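Local coordinates for Blr3880 protein (Bradyrhizobium japonicum, PDB 2OOD) that probably catalyses the zinc-dependent hydrolytic deamination of guanine to xanthine and ammonia, a step of purine degradation, at residues K371-W379 with V434-M445; E403-G414 with D449-G460. One frame throughout, in Å; residues are numbered along the deposited sequence.

Overall arrangement
From the N terminus the chain first lays down the strands of a small beta domain, then runs through the zinc-bearing TIM barrel of the amidohydrolase family. Only afterwards does it supply the four segments described here. Contact 1 brings segment 434-445 back to 371-379, closing a loop with 54 residues between them; contact 2 returns 449-460 to 403-414, with 34 between. The segments alternate, so the two loops cross rather than nest. With centres about 15 Å apart, the contacts also meet directly, Leu441 CD2 lying 3.6 Å from Leu409 CD1. Together they tie the C-terminal helices to the beta domain, away from the guanine and zinc sites, and both reach the second subunit.

Contact 1 (K371-W379 with V434-M445); sequences KLSPYRGFW and VDEAASMLFAVM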
loop_
_atom_site.group_PDB
_atom_site.type_symbol
_atom_site.label_atom_id
_atom_site.label_comp_id
_atom_site.label_asym_id
_atom_site.label_seq_id
_atom_site.Cartn_x
_atom_site.Cartn_y
_atom_site.Cartn_z
ATOM N N LYS A 371 -3.025 11.863 -12.262
ATOM C CA LYS A 371 -3.932 11.841 -11.121
ATOM C C LYS A 371 -4.965 10.749 -11.352
ATOM O O LYS A 371 -5.785 10.853 -12.257
ATOM C CB LYS A 371 -4.638 13.185 -10.983
ATOM C CG LYS A 371 -3.721 14.349 -10.700
ATOM C CD LYS A 371 -4.540 15.607 -10.527
ATOM C CE LYS A 371 -3.676 16.784 -10.140
ATOM N NZ LYS A 371 -4.501 18.020 -10.001
ATOM N N LEU A 372 -4.928 9.700 -10.539
ATOM C CA LEU A 372 -5.868 8.603 -10.716
ATOM C C LEU A 372 -7.166 8.846 -9.964
ATOM O O LEU A 372 -7.297 8.486 -8.801
ATOM C CB LEU A 372 -5.240 7.285 -10.259
ATOM C CG LEU A 372 -5.876 6.035 -10.872
ATOM C CD1 LEU A 372 -5.647 6.036 -12.381
ATOM C CD2 LEU A 372 -5.284 4.791 -10.239
ATOM N N SER A 373 -8.127 9.461 -10.639
ATOM C CA SER A 373 -9.418 9.749 -10.025
ATOM C C SER A 373 -10.192 8.450 -9.861
ATOM O O SER A 373 -9.806 7.418 -10.417
ATOM C CB SER A 373 -10.221 10.706 -10.910
ATOM O OG SER A 373 -10.487 10.131 -12.178
ATOM N N PRO A 374 -11.285 8.473 -9.077
ATOM C CA PRO A 374 -12.047 7.237 -8.917
ATOM C C PRO A 374 -12.620 6.831 -10.270
ATOM O O PRO A 374 -12.875 5.657 -10.514
ATOM C CB PRO A 374 -13.113 7.618 -7.894
ATOM C CG PRO A 374 -13.284 9.071 -8.102
ATOM C CD PRO A 374 -11.864 9.545 -8.256
ATOM N N TYR A 375 -12.793 7.808 -11.157
ATOM C CA TYR A 375 -13.308 7.545 -12.498
ATOM C C TYR A 375 -12.278 6.816 -13.341
ATOM O O TYR A 375 -12.587 5.811 -13.979
ATOM C CB TYR A 375 -13.682 8.851 -13.190
ATOM C CG TYR A 375 -14.879 9.537 -12.586
ATOM C CD1 TYR A 375 -16.169 9.141 -12.903
ATOM C CD2 TYR A 375 -14.719 10.586 -11.699
ATOM C CE1 TYR A 375 -17.273 9.780 -12.352
ATOM C CE2 TYR A 375 -15.812 11.229 -11.141
ATOM C CZ TYR A 375 -17.086 10.826 -11.472
ATOM O OH TYR A 375 -18.163 11.491 -10.918
ATOM N N ARG A 376 -11.054 7.334 -13.346
ATOM C CA ARG A 376 -9.961 6.746 -14.110
ATOM C C ARG A 376 -9.521 5.396 -13.551
ATOM O O ARG A 376 -9.254 4.454 -14.299
ATOM C CB ARG A 376 -8.765 7.704 -14.121
ATOM C CG ARG A 376 -8.973 8.979 -14.921
ATOM C CD ARG A 376 -7.838 9.962 -14.696
ATOM N NE ARG A 376 -7.912 11.100 -15.608
ATOM C CZ ARG A 376 -7.094 12.148 -15.566
ATOM N NH1 ARG A 376 -6.142 12.204 -14.651
ATOM N NH2 ARG A 376 -7.222 13.137 -16.441
ATOM N N GLY A 377 -9.444 5.312 -12.228
ATOM C CA GLY A 377 -9.022 4.079 -11.591
ATOM C C GLY A 377 -9.970 2.918 -11.800
ATOM O O GLY A 377 -9.547 1.812 -12.125
ATOM N N PHE A 378 -11.259 3.164 -11.611
ATOM C CA PHE A 378 -12.252 2.118 -11.779
ATOM C C PHE A 378 -12.592 1.782 -13.216
ATOM O O PHE A 378 -13.126 0.710 -13.490
ATOM C CB PHE A 378 -13.496 2.464 -10.982
ATOM C CG PHE A 378 -13.406 2.012 -9.571
ATOM C CD1 PHE A 378 -13.485 0.654 -9.269
ATOM C CD2 PHE A 378 -13.146 2.914 -8.545
ATOM C CE1 PHE A 378 -13.307 0.203 -7.972
ATOM C CE2 PHE A 378 -12.965 2.467 -7.238
ATOM C CZ PHE A 378 -13.043 1.108 -6.958
ATOM N N TRP A 379 -12.292 2.697 -14.129
ATOM C CA TRP A 379 -12.517 2.442 -15.535
ATOM C C TRP A 379 -11.379 1.503 -15.937
ATOM O O TRP A 379 -11.573 0.566 -16.701
ATOM C CB TRP A 379 -12.425 3.742 -16.336
ATOM C CG TRP A 379 -12.407 3.525 -17.838
ATOM C CD1 TRP A 379 -13.484 3.324 -18.651
ATOM C CD2 TRP A 379 -11.249 3.458 -18.686
ATOM N NE1 TRP A 379 -13.071 3.138 -19.949
ATOM C CE2 TRP A 379 -11.705 3.215 -19.997
ATOM C CE3 TRP A 379 -9.874 3.579 -18.463
ATOM C CZ2 TRP A 379 -10.831 3.094 -21.079
ATOM C CZ3 TRP A 379 -9.005 3.456 -19.542
ATOM C CH2 TRP A 379 -9.488 3.217 -20.831
ATOM N N VAL A 434 -24.017 10.291 -9.247
ATOM C CA VAL A 434 -22.789 9.716 -9.777
ATOM C C VAL A 434 -21.546 10.281 -9.080
ATOM O O VAL A 434 -20.560 9.571 -8.897
ATOM C CB VAL A 434 -22.659 9.958 -11.288
ATOM C CG1 VAL A 434 -22.595 11.438 -11.571
ATOM C CG2 VAL A 434 -21.427 9.259 -11.811
ATOM N N ASP A 435 -21.596 11.552 -8.689
ATOM C CA ASP A 435 -20.467 12.183 -8.009
ATOM C C ASP A 435 -20.285 11.603 -6.609
ATOM O O ASP A 435 -19.154 11.365 -6.171
ATOM C CB ASP A 435 -20.677 13.697 -7.890
ATOM C CG ASP A 435 -21.018 14.350 -9.223
ATOM O OD1 ASP A 435 -20.123 14.425 -10.114
ATOM O OD2 ASP A 435 -22.195 14.782 -9.379
ATOM N N GLU A 436 -21.384 11.389 -5.892
ATOM C CA GLU A 436 -21.269 10.841 -4.552
ATOM C C GLU A 436 -20.769 9.409 -4.654
ATOM O O GLU A 436 -20.001 8.957 -3.814
ATOM C CB GLU A 436 -22.612 10.877 -3.815
ATOM C CG GLU A 436 -23.193 12.270 -3.637
ATOM C CD GLU A 436 -24.355 12.308 -2.655
ATOM O OE1 GLU A 436 -25.295 11.489 -2.799
ATOM O OE2 GLU A 436 -24.333 13.161 -1.740
ATOM N N ALA A 437 -21.193 8.701 -5.695
ATOM C CA ALA A 437 -20.772 7.322 -5.886
ATOM C C ALA A 437 -19.270 7.293 -6.145
ATOM O O ALA A 437 -18.532 6.541 -5.509
ATOM C CB ALA A 437 -21.529 6.695 -7.053
ATOM N N ALA A 438 -18.819 8.121 -7.080
ATOM C CA ALA A 438 -17.401 8.190 -7.415
ATOM C C ALA A 438 -16.609 8.557 -6.167
ATOM O O ALA A 438 -15.543 8.010 -5.893
ATOM C CB ALA A 438 -17.175 9.228 -8.505
ATOM N N SER A 439 -17.158 9.488 -5.406
ATOM C CA SER A 439 -16.527 9.952 -4.189
ATOM C C SER A 439 -16.293 8.821 -3.174
ATOM O O SER A 439 -15.257 8.783 -2.518
ATOM C CB SER A 439 -17.391 11.056 -3.585
ATOM O OG SER A 439 -16.600 12.000 -2.895
HETATM N N MSE A 440 -17.247 7.901 -3.048
HETATM C CA MSE A 440 -17.112 6.780 -2.111
HETATM C C MSE A 440 -16.200 5.690 -2.668
HETATM O O MSE A 440 -15.581 4.942 -1.911
HETATM C CB MSE A 440 -18.474 6.163 -1.798
HETATM C CG MSE A 440 -19.502 7.151 -1.329
HETATM SE SE MSE A 440 -21.122 6.271 -0.693
HETATM C CE MSE A 440 -21.693 7.628 0.582
ATOM N N LEU A 441 -16.145 5.590 -3.993
ATOM C CA LEU A 441 -15.300 4.607 -4.649
ATOM C C LEU A 441 -13.837 4.994 -4.451
ATOM O O LEU A 441 -12.965 4.132 -4.371
ATOM C CB LEU A 441 -15.632 4.515 -6.141
ATOM C CG LEU A 441 -16.931 3.800 -6.518
ATOM C CD1 LEU A 441 -17.156 3.910 -8.009
ATOM C CD2 LEU A 441 -16.866 2.342 -6.102
ATOM N N PHE A 442 -13.563 6.290 -4.367
ATOM C CA PHE A 442 -12.196 6.715 -4.142
ATOM C C PHE A 442 -11.813 6.336 -2.716
ATOM O O PHE A 442 -10.651 6.064 -2.427
ATOM C CB PHE A 442 -12.033 8.224 -4.319
ATOM C CG PHE A 442 -10.594 8.670 -4.343
ATOM C CD1 PHE A 442 -9.780 8.389 -5.445
ATOM C CD2 PHE A 442 -10.026 9.311 -3.247
ATOM C CE1 PHE A 442 -8.423 8.740 -5.445
ATOM C CE2 PHE A 442 -8.667 9.661 -3.247
ATOM C CZ PHE A 442 -7.875 9.372 -4.345
ATOM N N ALA A 443 -12.790 6.333 -1.817
ATOM C CA ALA A 443 -12.526 5.965 -0.436
ATOM C C ALA A 443 -12.319 4.452 -0.362
ATOM O O ALA A 443 -11.595 3.964 0.501
ATOM C CB ALA A 443 -13.679 6.384 0.447
ATOM N N VAL A 444 -12.963 3.707 -1.257
ATOM C CA VAL A 444 -12.797 2.260 -1.282
ATOM C C VAL A 444 -11.345 1.975 -1.646
ATOM O O VAL A 444 -10.676 1.178 -0.992
ATOM C CB VAL A 444 -13.710 1.605 -2.330
ATOM C CG1 VAL A 444 -13.226 0.210 -2.639
ATOM C CG2 VAL A 444 -15.127 1.552 -1.810
HETATM N N MSE A 445 -10.873 2.651 -2.693
HETATM C CA MSE A 445 -9.502 2.530 -3.193
HETATM C C MSE A 445 -8.423 2.873 -2.170
HETATM O O MSE A 445 -7.532 2.070 -1.894
HETATM C CB MSE A 445 -9.269 3.479 -4.370
HETATM C CG MSE A 445 -9.828 3.097 -5.713
HETATM SE SE MSE A 445 -9.522 4.611 -6.937
HETATM C CE MSE A 445 -10.138 3.810 -8.607
HETATM O O HOH W 1 -17.658 13.463 -8.615
#
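Phe442 and Pro374 meet where two helices cross, their axes 9.3 Å apart at closest approach and inclined by 67°. The phenylalanine can be followed outward along its length. Its CB rests 3.8 Å from Pro374 CB. With CG swung to the far side of the backbone N (chi1 -169°), the ring is carried along the proline, and CD1 comes within 3.7 Å of Pro374 CD. Further out, at CE1, the ring edge meets Leu372 O of the loop before the helix, 3.5 Å away. One turn back, Pro374 CG touches Ala438 CB at 3.9 Å, and that same methyl lies over a face of Tyr375. The Tyr375 hydroxyl also reaches the second helix through a water: OH is 3.1 Å from a water that lies in the ring plane and donates to Asp435 OD1 at 3.0 Å. No direct hydrogen bond links the two segments, so apart from this bridge the join is van der Waals packing, with some backbone oxygens against carbon. Phe378 closes the opposite end of the interface. Leu441 CD2 sits over one of its faces, offset toward the rim, while Met445, present as selenomethionine, makes a Met-aromatic contact. Its SE is 5.0 Å from the Phe378 centroid and 51° off the ring normal, hence oblique. Ser373, just before the shorter helix, is its N-cap, its OG accepting from Arg376 N. Pro374 and Ala438 thus meet closely near the crossing, and Tyr375, Phe378, Phe442 and Met445 pack around them. Strand 11-15 backs the pair through Phe13 and Phe15, strand 30-33 covers Tyr375 and Val434, helix 335-352 supports Leu372 and Met445, and Tyr91 of the second subunit meets Phe442 edge-to-face.

Contact 2 (E403-G414 with D449-G460); sequences EADFVALDPNGG and DDRCVDETWVMG
Phe406 and Trp457 form the dense part of this antiparallel pairing. They project the same way from a hydrogen-bonded pair, and the phenylalanine ring makes an offset stack on the indole five-membered ring, centroids 4.2 Å apart and planes 19° from parallel. Phe406 holds CG between its own N and carbonyl carbon (chi1 55°), which sets a ring face against Trp457 CB, a CH-pi contact 3.5 Å from the Phe406 centroid. Trp457 NE1 fixes the indole by donating in its ring plane to the anti lone pair of Glu455 OE1 at 3.0 Å. A valine in place of Trp457 would probably leave the Phe406 face without its stack and Glu455 OE1 without this donor. Further along, Asp454 and Glu455 both face Ala408 in a classic beta bulge; Ala408 O accepts from Asp454 N at 2.9 Å and only weakly from Glu455 N. Beyond the bulge Asp410 N still donates to Cys452 O, but the side-chain contact loosens: a single water donates to Asp410 OD2 and Asp454 OD1, which probably eases their like charges, as should Arg69 and Lys465, both salt-bridged to Asp454. The Asp410 to Gly413 turn rests near Arg451, whose guanidinium lies over Gly414 C. Strand 70-81 flanks strand 406-409, strand 461-465 flanks strand 453-458, and Met38 and Ile66 of strands 36-41 and 62-67 pack against the aromatic side.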
loop_
_atom_site.group_PDB
_atom_site.type_symbol
_atom_site.label_atom_id
_atom_site.label_comp_id
_atom_site.label_asym_id
_atom_site.label_seq_id
_atom_site.Cartn_x
_atom_site.Cartn_y
_atom_site.Cartn_z
ATOM N N GLU A 403 -21.213 -10.588 -20.717
ATOM C CA GLU A 403 -21.281 -11.601 -19.685
ATOM C C GLU A 403 -21.459 -10.908 -18.333
ATOM O O GLU A 403 -20.865 -9.865 -18.072
ATOM C CB GLU A 403 -20.020 -12.453 -19.768
ATOM C CG GLU A 403 -19.772 -12.884 -21.205
ATOM C CD GLU A 403 -18.621 -13.844 -21.364
ATOM O OE1 GLU A 403 -17.549 -13.593 -20.780
ATOM O OE2 GLU A 403 -18.785 -14.846 -22.090
ATOM N N ALA A 404 -22.301 -11.484 -17.483
ATOM C CA ALA A 404 -22.605 -10.890 -16.192
ATOM C C ALA A 404 -21.682 -11.206 -15.028
ATOM O O ALA A 404 -22.045 -11.972 -14.141
ATOM C CB ALA A 404 -24.035 -11.228 -15.809
ATOM N N ASP A 405 -20.487 -10.622 -15.027
ATOM C CA ASP A 405 -19.556 -10.809 -13.914
ATOM C C ASP A 405 -19.652 -9.503 -13.146
ATOM O O ASP A 405 -19.579 -8.441 -13.748
ATOM C CB ASP A 405 -18.119 -10.990 -14.405
ATOM C CG ASP A 405 -17.915 -12.287 -15.152
ATOM O OD1 ASP A 405 -18.827 -13.132 -15.112
ATOM O OD2 ASP A 405 -16.843 -12.468 -15.770
ATOM N N PHE A 406 -19.841 -9.554 -11.836
ATOM C CA PHE A 406 -19.918 -8.308 -11.093
ATOM C C PHE A 406 -19.578 -8.441 -9.625
ATOM O O PHE A 406 -19.500 -9.544 -9.091
ATOM C CB PHE A 406 -21.292 -7.650 -11.276
ATOM C CG PHE A 406 -22.458 -8.537 -10.931
ATOM C CD1 PHE A 406 -23.040 -8.489 -9.667
ATOM C CD2 PHE A 406 -22.980 -9.425 -11.872
ATOM C CE1 PHE A 406 -24.127 -9.314 -9.348
ATOM C CE2 PHE A 406 -24.063 -10.249 -11.554
ATOM C CZ PHE A 406 -24.631 -10.189 -10.294
ATOM N N VAL A 407 -19.367 -7.300 -8.982
ATOM C CA VAL A 407 -18.992 -7.266 -7.580
ATOM C C VAL A 407 -19.842 -6.290 -6.788
ATOM O O VAL A 407 -20.136 -5.190 -7.244
ATOM C CB VAL A 407 -17.498 -6.854 -7.425
ATOM C CG1 VAL A 407 -17.166 -6.598 -5.972
ATOM C CG2 VAL A 407 -16.593 -7.944 -7.973
ATOM N N ALA A 408 -20.247 -6.699 -5.597
ATOM C CA ALA A 408 -21.026 -5.827 -4.744
ATOM C C ALA A 408 -20.048 -5.255 -3.727
ATOM O O ALA A 408 -19.539 -5.978 -2.868
ATOM C CB ALA A 408 -22.124 -6.608 -4.051
ATOM N N LEU A 409 -19.775 -3.957 -3.842
ATOM C CA LEU A 409 -18.850 -3.278 -2.945
ATOM C C LEU A 409 -19.550 -2.682 -1.739
ATOM O O LEU A 409 -20.629 -2.099 -1.858
ATOM C CB LEU A 409 -18.116 -2.151 -3.681
ATOM C CG LEU A 409 -17.158 -2.486 -4.825
ATOM C CD1 LEU A 409 -16.659 -1.198 -5.422
ATOM C CD2 LEU A 409 -15.993 -3.325 -4.331
ATOM N N ASP A 410 -18.936 -2.841 -0.574
ATOM C CA ASP A 410 -19.476 -2.272 0.648
ATOM C C ASP A 410 -18.578 -1.083 0.945
ATOM O O ASP A 410 -17.491 -1.238 1.498
ATOM C CB ASP A 410 -19.410 -3.279 1.795
ATOM C CG ASP A 410 -19.908 -2.698 3.105
ATOM O OD1 ASP A 410 -20.276 -1.502 3.129
ATOM O OD2 ASP A 410 -19.928 -3.431 4.112
ATOM N N PRO A 411 -19.021 0.127 0.576
ATOM C CA PRO A 411 -18.214 1.328 0.814
ATOM C C PRO A 411 -17.733 1.541 2.244
ATOM O O PRO A 411 -16.824 2.330 2.477
ATOM C CB PRO A 411 -19.113 2.461 0.308
ATOM C CG PRO A 411 -20.493 1.903 0.445
ATOM C CD PRO A 411 -20.334 0.477 0.010
ATOM N N ASN A 412 -18.321 0.828 3.200
ATOM C CA ASN A 412 -17.923 0.981 4.594
ATOM C C ASN A 412 -16.866 -0.013 5.050
ATOM O O ASN A 412 -16.385 0.065 6.179
ATOM C CB ASN A 412 -19.143 0.884 5.515
ATOM C CG ASN A 412 -19.970 2.158 5.520
ATOM O OD1 ASN A 412 -19.443 3.245 5.758
ATOM N ND2 ASN A 412 -21.270 2.030 5.267
ATOM N N GLY A 413 -16.499 -0.935 4.170
ATOM C CA GLY A 413 -15.504 -1.933 4.520
ATOM C C GLY A 413 -14.084 -1.408 4.559
ATOM O O GLY A 413 -13.743 -0.457 3.856
ATOM N N GLY A 414 -13.250 -2.033 5.383
ATOM C CA GLY A 414 -11.870 -1.608 5.490
ATOM C C GLY A 414 -11.507 -1.263 6.915
ATOM O O GLY A 414 -12.207 -1.651 7.842
ATOM N N ASP A 449 -9.854 -1.729 1.543
ATOM C CA ASP A 449 -9.112 -2.797 0.870
ATOM C C ASP A 449 -10.066 -3.904 0.413
ATOM O O ASP A 449 -11.209 -3.607 0.064
ATOM C CB ASP A 449 -8.000 -3.365 1.764
ATOM C CG ASP A 449 -8.451 -3.616 3.188
ATOM O OD1 ASP A 449 -9.570 -4.131 3.368
ATOM O OD2 ASP A 449 -7.675 -3.313 4.127
ATOM N N ASP A 450 -9.640 -5.168 0.405
ATOM C CA ASP A 450 -10.560 -6.201 -0.068
ATOM C C ASP A 450 -11.770 -6.438 0.834
ATOM O O ASP A 450 -12.729 -7.093 0.421
ATOM C CB ASP A 450 -9.835 -7.531 -0.378
ATOM C CG ASP A 450 -9.289 -8.233 0.854
ATOM O OD1 ASP A 450 -10.022 -8.406 1.851
ATOM O OD2 ASP A 450 -8.114 -8.645 0.810
ATOM N N ARG A 451 -11.748 -5.886 2.047
ATOM C CA ARG A 451 -12.878 -6.039 2.957
ATOM C C ARG A 451 -14.085 -5.321 2.337
ATOM O O ARG A 451 -15.210 -5.452 2.811
ATOM C CB ARG A 451 -12.566 -5.446 4.344
ATOM C CG ARG A 451 -11.205 -5.821 4.893
ATOM C CD ARG A 451 -11.198 -6.082 6.391
ATOM N NE ARG A 451 -10.608 -5.047 7.254
ATOM C CZ ARG A 451 -9.454 -4.419 7.043
ATOM N NH1 ARG A 451 -8.724 -4.675 5.976
ATOM N NH2 ARG A 451 -8.993 -3.563 7.937
ATOM N N CYS A 452 -13.846 -4.561 1.272
ATOM C CA CYS A 452 -14.917 -3.840 0.596
ATOM C C CYS A 452 -15.626 -4.719 -0.425
ATOM O O CYS A 452 -16.674 -4.352 -0.956
ATOM C CB CYS A 452 -14.367 -2.590 -0.090
ATOM S SG CYS A 452 -13.875 -1.312 1.068
ATOM N N VAL A 453 -15.045 -5.879 -0.700
ATOM C CA VAL A 453 -15.636 -6.814 -1.643
ATOM C C VAL A 453 -16.583 -7.705 -0.849
ATOM O O VAL A 453 -16.147 -8.588 -0.109
ATOM C CB VAL A 453 -14.556 -7.671 -2.319
ATOM C CG1 VAL A 453 -15.190 -8.672 -3.274
ATOM C CG2 VAL A 453 -13.597 -6.774 -3.053
ATOM N N ASP A 454 -17.881 -7.459 -0.998
ATOM C CA ASP A 454 -18.881 -8.223 -0.266
ATOM C C ASP A 454 -19.415 -9.430 -1.038
ATOM O O ASP A 454 -19.666 -10.484 -0.455
ATOM C CB ASP A 454 -20.035 -7.309 0.140
ATOM C CG ASP A 454 -20.877 -7.899 1.252
ATOM O OD1 ASP A 454 -20.309 -8.229 2.318
ATOM O OD2 ASP A 454 -22.104 -8.033 1.059
ATOM N N GLU A 455 -19.586 -9.286 -2.345
ATOM C CA GLU A 455 -20.080 -10.388 -3.154
ATOM C C GLU A 455 -19.426 -10.357 -4.524
ATOM O O GLU A 455 -19.254 -9.290 -5.105
ATOM C CB GLU A 455 -21.600 -10.294 -3.319
ATOM C CG GLU A 455 -22.394 -10.402 -2.025
ATOM C CD GLU A 455 -23.898 -10.339 -2.253
ATOM O OE1 GLU A 455 -24.336 -10.625 -3.390
ATOM O OE2 GLU A 455 -24.639 -10.019 -1.293
ATOM N N THR A 456 -19.054 -11.527 -5.031
ATOM C CA THR A 456 -18.445 -11.627 -6.353
ATOM C C THR A 456 -19.299 -12.598 -7.164
ATOM O O THR A 456 -19.500 -13.735 -6.757
ATOM C CB THR A 456 -16.999 -12.170 -6.285
ATOM O OG1 THR A 456 -16.207 -11.330 -5.442
ATOM C CG2 THR A 456 -16.384 -12.193 -7.667
ATOM N N TRP A 457 -19.806 -12.144 -8.305
ATOM C CA TRP A 457 -20.650 -12.975 -9.152
ATOM C C TRP A 457 -19.984 -13.271 -10.488
ATOM O O TRP A 457 -19.296 -12.425 -11.046
ATOM C CB TRP A 457 -21.987 -12.272 -9.413
ATOM C CG TRP A 457 -22.825 -12.026 -8.180
ATOM C CD1 TRP A 457 -22.461 -11.323 -7.069
ATOM C CD2 TRP A 457 -24.171 -12.470 -7.949
ATOM N NE1 TRP A 457 -23.496 -11.300 -6.161
ATOM C CE2 TRP A 457 -24.555 -11.996 -6.678
ATOM C CE3 TRP A 457 -25.089 -13.221 -8.695
ATOM C CZ2 TRP A 457 -25.823 -12.255 -6.136
ATOM C CZ3 TRP A 457 -26.355 -13.474 -8.149
ATOM C CH2 TRP A 457 -26.703 -12.992 -6.888
ATOM N N VAL A 458 -20.204 -14.472 -11.000
ATOM C CA VAL A 458 -19.650 -14.875 -12.280
ATOM C C VAL A 458 -20.773 -15.511 -13.086
ATOM O O VAL A 458 -21.308 -16.549 -12.694
ATOM C CB VAL A 458 -18.535 -15.909 -12.106
ATOM C CG1 VAL A 458 -17.974 -16.297 -13.453
ATOM C CG2 VAL A 458 -17.454 -15.349 -11.228
HETATM N N MSE A 459 -21.134 -14.887 -14.203
HETATM C CA MSE A 459 -22.199 -15.404 -15.057
HETATM C C MSE A 459 -23.553 -15.473 -14.341
HETATM O O MSE A 459 -24.266 -16.470 -14.443
HETATM C CB MSE A 459 -21.825 -16.797 -15.569
HETATM C CG MSE A 459 -20.700 -16.801 -16.569
HETATM SE SE MSE A 459 -21.194 -15.872 -18.228
HETATM C CE MSE A 459 -21.499 -17.432 -19.367
ATOM N N GLY A 460 -23.904 -14.420 -13.612
ATOM C CA GLY A 460 -25.180 -14.410 -12.918
ATOM C C GLY A 460 -25.272 -15.374 -11.749
ATOM O O GLY A 460 -26.340 -15.555 -11.161
HETATM O O HOH W 2 -19.682 -6.060 4.209
#